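PDB 4U3W: 2-aminomuconate 6-semialdehyde dehydrogenase from Burkholderia cenocepacia, which probably catalyses the oxidation of 2-aminomuconate 6-semialdehyde to 2-aminomuconate, as a member of the aldehyde dehydrogenase family. Local coordinates for residues Phe282-Phe287 with Trp441-Ala446; Val312-Pro317 with Cys414-Phe419; Thr343-Leu348 with Val390-Trp395. All blocks are in the same frame, centred on the assembly; numbering follows the deposited sequence.

Contact 1: residues Phe282-Phe287 with Trp441-Ala446; sequences FADADF and WTTQLA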
# COMPACT_ATOMS: atom_id res chain seq x y z
N PHE A 282 -1.40 16.11 32.01
CA PHE A 282 -1.36 17.55 31.98
C PHE A 282 -2.53 18.12 32.82
O PHE A 282 -3.56 17.44 32.96
CB PHE A 282 -1.43 18.04 30.52
CG PHE A 282 -0.14 17.85 29.78
CD1 PHE A 282 0.86 18.83 29.83
CD2 PHE A 282 0.11 16.66 29.07
CE1 PHE A 282 2.05 18.66 29.16
CE2 PHE A 282 1.30 16.48 28.37
CZ PHE A 282 2.27 17.48 28.43
N ALA A 283 -2.40 19.35 33.34
CA ALA A 283 -3.47 19.97 34.14
C ALA A 283 -4.76 20.12 33.32
O ALA A 283 -5.84 20.16 33.90
CB ALA A 283 -3.03 21.40 34.71
N ASP A 284 -4.67 20.18 31.99
CA ASP A 284 -5.88 20.33 31.17
C ASP A 284 -6.57 19.00 30.86
O ASP A 284 -7.54 18.95 30.09
CB ASP A 284 -5.55 21.08 29.86
CG ASP A 284 -4.59 20.29 28.91
OD1 ASP A 284 -4.67 19.05 28.81
OD2 ASP A 284 -3.74 20.94 28.22
N ALA A 285 -6.05 17.90 31.43
CA ALA A 285 -6.66 16.59 31.20
C ALA A 285 -8.02 16.51 31.83
O ALA A 285 -8.34 17.29 32.73
CB ALA A 285 -5.74 15.43 31.75
N ASP A 286 -8.82 15.56 31.35
CA ASP A 286 -10.06 15.16 32.02
C ASP A 286 -9.65 14.44 33.30
O ASP A 286 -9.16 13.34 33.25
CB ASP A 286 -10.89 14.26 31.08
CG ASP A 286 -12.19 13.71 31.73
OD1 ASP A 286 -12.31 13.54 32.97
OD2 ASP A 286 -13.11 13.38 30.95
N PHE A 287 -9.85 15.08 34.45
CA PHE A 287 -9.23 14.63 35.70
C PHE A 287 -9.73 13.26 36.11
O PHE A 287 -8.91 12.36 36.37
CB PHE A 287 -9.50 15.65 36.83
CG PHE A 287 -8.81 15.29 38.16
CD1 PHE A 287 -7.51 15.69 38.41
CD2 PHE A 287 -9.50 14.58 39.16
CE1 PHE A 287 -6.88 15.38 39.63
CE2 PHE A 287 -8.90 14.27 40.39
CZ PHE A 287 -7.58 14.69 40.63
N TRP A 441 -2.30 12.18 28.89
CA TRP A 441 -3.65 12.60 29.18
C TRP A 441 -3.73 14.11 29.00
O TRP A 441 -3.07 14.87 29.73
CB TRP A 441 -4.07 12.19 30.62
CG TRP A 441 -4.12 10.72 30.72
CD1 TRP A 441 -3.06 9.89 30.98
CD2 TRP A 441 -5.27 9.88 30.53
NE1 TRP A 441 -3.48 8.57 30.96
CE2 TRP A 441 -4.83 8.54 30.65
CE3 TRP A 441 -6.61 10.12 30.24
CZ2 TRP A 441 -5.70 7.43 30.51
CZ3 TRP A 441 -7.47 9.04 30.10
CH2 TRP A 441 -7.01 7.72 30.25
N THR A 442 -4.52 14.53 28.01
CA THR A 442 -4.74 15.96 27.72
C THR A 442 -6.02 16.12 26.91
O THR A 442 -6.37 15.22 26.14
CB THR A 442 -3.54 16.57 26.93
OG1 THR A 442 -3.79 17.95 26.64
CG2 THR A 442 -3.32 15.79 25.65
N THR A 443 -6.71 17.25 27.06
CA THR A 443 -7.84 17.54 26.18
C THR A 443 -7.44 18.45 25.00
O THR A 443 -8.29 18.81 24.18
CB THR A 443 -8.98 18.24 26.94
OG1 THR A 443 -8.44 19.40 27.55
CG2 THR A 443 -9.57 17.35 28.02
N GLN A 444 -6.16 18.85 24.92
CA GLN A 444 -5.78 19.83 23.90
C GLN A 444 -5.30 19.18 22.61
O GLN A 444 -4.42 18.27 22.60
CB GLN A 444 -4.73 20.79 24.46
CG GLN A 444 -5.29 21.65 25.57
CD GLN A 444 -6.33 22.66 25.13
OE1 GLN A 444 -6.04 23.61 24.37
NE2 GLN A 444 -7.56 22.52 25.66
N LEU A 445 -5.90 19.63 21.51
CA LEU A 445 -5.62 19.08 20.18
C LEU A 445 -4.14 19.15 19.77
O LEU A 445 -3.52 18.13 19.50
CB LEU A 445 -6.47 19.82 19.11
CG LEU A 445 -6.25 19.41 17.64
CD1 LEU A 445 -6.71 17.93 17.34
CD2 LEU A 445 -7.00 20.42 16.75
N ALA A 446 -3.58 20.36 19.76
CA ALA A 446 -2.20 20.54 19.33
C ALA A 446 -1.22 19.79 20.26
O ALA A 446 -0.33 19.06 19.79
CB ALA A 446 -1.86 22.04 19.26
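Asp284 OD1 accepts hydrogen bonds from the Thr442 hydroxyl and the Thr443 backbone N-H, joining two loops. The loops follow strands 277-281 and 437-441, which are parallel neighbours in a seven-stranded sheet of the aldehyde dehydrogenase fold. Residues Phe282-Ala285 form a type I beta turn, and Thr442 opens an ST turn. In Asp284 the carboxylate lies between the backbone N and the carbonyl carbon (chi1 65°), which sends it alongside Thr442. Its OD1 takes two donors. Thr442 OG1 donates to Asp284 OD1 at 2.6 Å from the syn side, 20° out of the carboxylate plane. Thr443 N comes from above that plane, 3.2 Å from the same Asp284 OD1. The other oxygen, OD2, forms a salt bridge with Arg447 of helix 445-452. With both oxygens held, the carboxylate probably stays charged.

Thr443 donates a second time: Thr443 OG1 bonds to Asp284 O at 2.7 Å, so backbone and side chain of Asp284 are both tied to this loop. The Thr443 backbone also hydrogen-bonds to a neighbouring subunit, which places the contact beside a subunit interface.

Trp441 carries the sheet pairing into the turn. Trp441 O accepts Phe282 N at 3.1 Å in a nearly straight bond (166°). The same oxygen lies at the edge of the Phe282 ring, in its plane. Trp441 CB meets Ala285 CB at 3.8 Å. Thr442 OG1 does double duty: besides donating to Asp284, it accepts Gln444 N at 3.1 Å, closing the ST turn.

Contact 2: residues Val312-Pro317 with Cys414-Phe419; sequences VYVERP and CHIAPF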
# COMPACT_ATOMS: atom_id res chain seq x y z
N VAL A 312 4.89 7.95 36.73
CA VAL A 312 3.80 8.89 36.39
C VAL A 312 4.31 10.32 36.58
O VAL A 312 4.99 10.60 37.58
CB VAL A 312 2.54 8.67 37.29
CG1 VAL A 312 1.37 9.60 36.82
CG2 VAL A 312 2.11 7.20 37.25
N TYR A 313 4.04 11.20 35.60
CA TYR A 313 4.38 12.62 35.74
C TYR A 313 3.11 13.47 35.63
O TYR A 313 2.40 13.38 34.65
CB TYR A 313 5.39 13.09 34.69
CG TYR A 313 6.71 12.28 34.69
CD1 TYR A 313 7.73 12.54 35.60
CD2 TYR A 313 6.92 11.28 33.76
CE1 TYR A 313 8.95 11.80 35.59
CE2 TYR A 313 8.12 10.52 33.74
CZ TYR A 313 9.12 10.79 34.67
OH TYR A 313 10.24 10.04 34.57
N VAL A 314 2.86 14.30 36.64
CA VAL A 314 1.61 15.08 36.69
C VAL A 314 1.98 16.56 36.80
O VAL A 314 2.86 16.93 37.58
CB VAL A 314 0.73 14.64 37.88
CG1 VAL A 314 -0.58 15.46 37.95
CG2 VAL A 314 0.42 13.13 37.77
N GLU A 315 1.34 17.39 35.98
CA GLU A 315 1.67 18.80 35.97
C GLU A 315 1.36 19.38 37.36
O GLU A 315 0.32 19.08 37.97
CB GLU A 315 0.90 19.54 34.87
CG GLU A 315 1.47 20.89 34.57
CD GLU A 315 0.70 21.59 33.41
OE1 GLU A 315 -0.11 20.93 32.73
OE2 GLU A 315 0.93 22.78 33.24
N ARG A 316 2.27 20.22 37.86
CA ARG A 316 2.25 20.60 39.28
C ARG A 316 0.90 21.15 39.82
O ARG A 316 0.53 20.80 40.93
CB ARG A 316 3.38 21.62 39.57
CG ARG A 316 3.70 21.78 41.04
CD ARG A 316 4.84 22.75 41.24
NE ARG A 316 6.07 22.30 40.59
CZ ARG A 316 6.91 21.41 41.11
NH1 ARG A 316 6.65 20.84 42.27
NH2 ARG A 316 8.01 21.08 40.45
N PRO A 317 0.13 21.97 39.05
CA PRO A 317 -1.09 22.47 39.70
C PRO A 317 -2.14 21.41 40.11
O PRO A 317 -2.96 21.69 40.98
CB PRO A 317 -1.69 23.42 38.65
CG PRO A 317 -0.55 23.84 37.83
CD PRO A 317 0.36 22.64 37.75
N CYS A 414 3.50 2.40 41.17
CA CYS A 414 3.88 3.52 40.34
C CYS A 414 4.49 4.56 41.25
O CYS A 414 4.08 4.68 42.41
CB CYS A 414 2.67 4.10 39.57
SG CYS A 414 1.27 4.66 40.57
N HIS A 415 5.45 5.30 40.71
CA HIS A 415 5.97 6.51 41.34
C HIS A 415 5.29 7.73 40.63
O HIS A 415 5.16 7.74 39.42
CB HIS A 415 7.50 6.59 41.23
CG HIS A 415 8.07 7.88 41.74
ND1 HIS A 415 8.23 9.00 40.93
CD2 HIS A 415 8.50 8.26 42.97
CE1 HIS A 415 8.73 9.99 41.64
NE2 HIS A 415 8.89 9.58 42.88
N ILE A 416 4.92 8.75 41.38
CA ILE A 416 4.31 9.98 40.79
C ILE A 416 5.22 11.19 41.09
O ILE A 416 5.61 11.39 42.25
CB ILE A 416 2.87 10.21 41.36
CG1 ILE A 416 2.14 8.85 41.36
CG2 ILE A 416 2.04 11.30 40.54
CD1 ILE A 416 0.72 8.84 41.84
N ALA A 417 5.56 11.98 40.05
CA ALA A 417 6.36 13.21 40.25
C ALA A 417 5.65 14.37 39.60
O ALA A 417 4.91 14.16 38.65
CB ALA A 417 7.77 13.09 39.68
N PRO A 418 5.86 15.59 40.13
CA PRO A 418 5.34 16.79 39.46
C PRO A 418 6.21 17.25 38.30
O PRO A 418 7.43 17.02 38.38
CB PRO A 418 5.37 17.85 40.57
CG PRO A 418 6.58 17.44 41.40
CD PRO A 418 6.60 15.92 41.36
N PHE A 419 5.63 17.91 37.30
CA PHE A 419 6.44 18.61 36.30
C PHE A 419 5.86 20.01 36.07
O PHE A 419 4.71 20.29 36.44
CB PHE A 419 6.54 17.80 34.98
CG PHE A 419 5.28 17.74 34.16
CD1 PHE A 419 4.32 16.75 34.41
CD2 PHE A 419 5.07 18.61 33.10
CE1 PHE A 419 3.16 16.65 33.64
CE2 PHE A 419 3.90 18.54 32.31
CZ PHE A 419 2.93 17.56 32.58
O HOH W 1 7.78 9.25 38.12
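Val312 N donates to His415 O at 2.7 Å and starts a ladder of five backbone hydrogen bonds. It joins two parallel strands, 309-315 and 413-419, inside the seven-stranded sheet of the aldehyde dehydrogenase fold. Ala417 N returns to Val312 O at 2.9 Å, Val314 N to Ala417 O, and Phe419 N to Val314 O. Arg316 N closes the ladder on Phe419 O at 2.8 Å. A water bridges the strands at the Val312 end: it donates to Val312 O and lies 2.9 Å from His415 ND1, at the edge of that ring. His415 NE2 is hydrogen-bonded to Leu398 N.

Val312, Val314 and Ile416 pack side by side on one face, beneath helices 287-299 and 319-331. Val314 CG2 meets Ile416 CG2 at 3.7 Å. Tyr313, Ala417, Glu315 and Phe419 lie on the other face, where helix 422-430 packs on Tyr313, Ala417 and Phe419.

At the strand ends, Pro418 CB lies over one face of the Arg316 guanidinium, and Arg316 NE forms a salt bridge with Asp420. Phe419 CG sits between its own backbone N and carbonyl carbon (chi1 72°). This turns the ring across the neighbouring strand. One ring face covers Glu315, whose OE1 is hydrogen-bonded to Ala283 N. The resulting CH-pi contact puts Glu315 CB 4.0 Å from the centroid of the Phe419 ring.

Contact 3: residues Thr343-Leu348 with Val390-Trp395; sequences TTMGPL and VMPTIW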
# COMPACT_ATOMS: atom_id res chain seq x y z
N THR A 343 -13.19 -9.83 44.43
CA THR A 343 -11.77 -9.60 44.21
C THR A 343 -11.52 -8.74 42.98
O THR A 343 -12.02 -9.04 41.89
CB THR A 343 -11.03 -10.97 44.08
OG1 THR A 343 -11.06 -11.62 45.36
CG2 THR A 343 -9.57 -10.79 43.67
N THR A 344 -10.72 -7.70 43.10
CA THR A 344 -10.37 -6.99 41.88
C THR A 344 -8.89 -6.93 41.57
O THR A 344 -8.49 -6.43 40.50
CB THR A 344 -10.91 -5.52 41.90
OG1 THR A 344 -10.57 -4.91 43.14
CG2 THR A 344 -12.41 -5.56 41.74
N MET A 345 -8.05 -7.48 42.45
CA MET A 345 -6.64 -7.66 42.10
C MET A 345 -6.15 -9.02 42.65
O MET A 345 -6.41 -9.36 43.80
CB MET A 345 -5.77 -6.50 42.67
CG MET A 345 -4.37 -6.43 41.99
SD MET A 345 -3.21 -5.16 42.59
CE MET A 345 -2.45 -6.04 43.93
N GLY A 346 -5.45 -9.78 41.82
CA GLY A 346 -4.91 -11.10 42.23
C GLY A 346 -3.48 -11.04 42.76
O GLY A 346 -2.94 -9.96 42.97
N PRO A 347 -2.87 -12.21 43.02
CA PRO A 347 -1.49 -12.31 43.50
C PRO A 347 -0.45 -12.06 42.37
O PRO A 347 -0.80 -12.08 41.17
CB PRO A 347 -1.39 -13.80 43.96
CG PRO A 347 -2.28 -14.53 43.03
CD PRO A 347 -3.48 -13.54 42.78
N LEU A 348 0.81 -11.87 42.74
CA LEU A 348 1.93 -12.06 41.77
C LEU A 348 2.07 -13.51 41.39
O LEU A 348 1.46 -14.43 42.01
CB LEU A 348 3.25 -11.56 42.35
CG LEU A 348 3.15 -10.08 42.78
CD1 LEU A 348 4.48 -9.63 43.44
CD2 LEU A 348 2.76 -9.15 41.67
N VAL A 390 0.72 -9.12 47.01
CA VAL A 390 1.24 -7.85 47.54
C VAL A 390 0.25 -6.76 47.25
O VAL A 390 -0.61 -6.89 46.36
CB VAL A 390 2.60 -7.42 46.95
CG1 VAL A 390 3.69 -8.49 47.19
CG2 VAL A 390 2.45 -7.14 45.46
N MET A 391 0.31 -5.69 48.05
CA MET A 391 -0.69 -4.61 47.94
C MET A 391 -0.32 -3.61 46.84
O MET A 391 0.87 -3.37 46.58
CB MET A 391 -0.86 -3.85 49.29
CG MET A 391 -1.44 -4.66 50.46
SD MET A 391 -2.95 -5.59 50.12
CE MET A 391 -4.19 -4.32 50.23
N PRO A 392 -1.35 -3.01 46.19
CA PRO A 392 -1.11 -1.88 45.28
C PRO A 392 -0.29 -0.79 45.96
O PRO A 392 -0.63 -0.41 47.07
CB PRO A 392 -2.52 -1.33 44.97
CG PRO A 392 -3.50 -2.33 45.49
CD PRO A 392 -2.78 -3.22 46.49
N THR A 393 0.74 -0.27 45.31
CA THR A 393 1.66 0.65 45.98
C THR A 393 1.87 1.92 45.16
O THR A 393 1.95 1.85 43.95
CB THR A 393 3.01 -0.07 46.25
OG1 THR A 393 2.75 -1.21 47.08
CG2 THR A 393 4.03 0.82 46.93
N ILE A 394 1.87 3.07 45.83
CA ILE A 394 2.14 4.36 45.20
C ILE A 394 3.29 5.04 45.97
O ILE A 394 3.25 5.12 47.18
CB ILE A 394 0.88 5.28 45.23
CG1 ILE A 394 -0.30 4.67 44.45
CG2 ILE A 394 1.18 6.70 44.74
CD1 ILE A 394 -1.64 5.44 44.80
N TRP A 395 4.31 5.52 45.25
CA TRP A 395 5.41 6.30 45.83
C TRP A 395 5.42 7.75 45.32
O TRP A 395 4.95 8.01 44.20
CB TRP A 395 6.75 5.69 45.50
CG TRP A 395 6.98 4.32 46.05
CD1 TRP A 395 6.65 3.86 47.29
CD2 TRP A 395 7.58 3.21 45.36
NE1 TRP A 395 7.01 2.53 47.41
CE2 TRP A 395 7.58 2.12 46.24
CE3 TRP A 395 8.12 3.05 44.08
CZ2 TRP A 395 8.09 0.88 45.88
CZ3 TRP A 395 8.62 1.83 43.72
CH2 TRP A 395 8.62 0.75 44.63
O HOH W 2 -1.14 -9.16 44.74
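Gly346 and Val390 are joined by a shared water. It donates to Gly346 O at 2.6 Å and accepts Val390 N at 2.9 Å. No direct hydrogen bond crosses the two segments. The buried amide and carbonyl therefore meet through this water.

Side chains supply the other contacts. Met345 reaches across with its chain extended as far as SD and then bends at the last torsion (chi3 87°). That bend sets Met345 CE 3.8 Å from Pro392 CD and beside Val390 O. The Met345 chain and the Pro392 ring run alongside one another, pointing opposite ways. The Leu348 side chain lies roughly perpendicular to that of Val390. In the modelled conformer of Val390, Leu348 CD1 touches both methyls and lies 3.8 Å from CG2. Helix 351-366 flanks this pair, with Val357 on Leu348 and Arg354 on Val390.

At the start of the strand, Thr393 OG1 donates to Met391 O at 2.9 Å and is also hydrogen-bonded to Gly375 N. The arrangement is a buried loop packed on the lead-in to strand 393-396, near one edge of the seven-stranded sheet of the aldehyde dehydrogenase fold.

Overall arrangement
All three contacts belong to one seven-stranded sheet and the loops around it. Contacts 1 and 2 have centres 14 Å apart and touch directly. Besides the bond between Ala283 and Glu315, the rings of Phe282 and Phe419 meet edge to face. Contacts 2 and 3, with centres 21 Å apart, are linked because strands 413-419 and 393-396 are neighbours. There Ile416 N lies 2.9 Å from Trp395 O. Contacts 1 and 3 do not touch; their nearest atoms are about 12 Å apart. Contact 1 also reaches neighbouring subunits; no other chain touches contacts 2 and 3. The Leu348 side chain of contact 3 is about 10 Å from a bound magnesium ion, too far to be part of that metal's site.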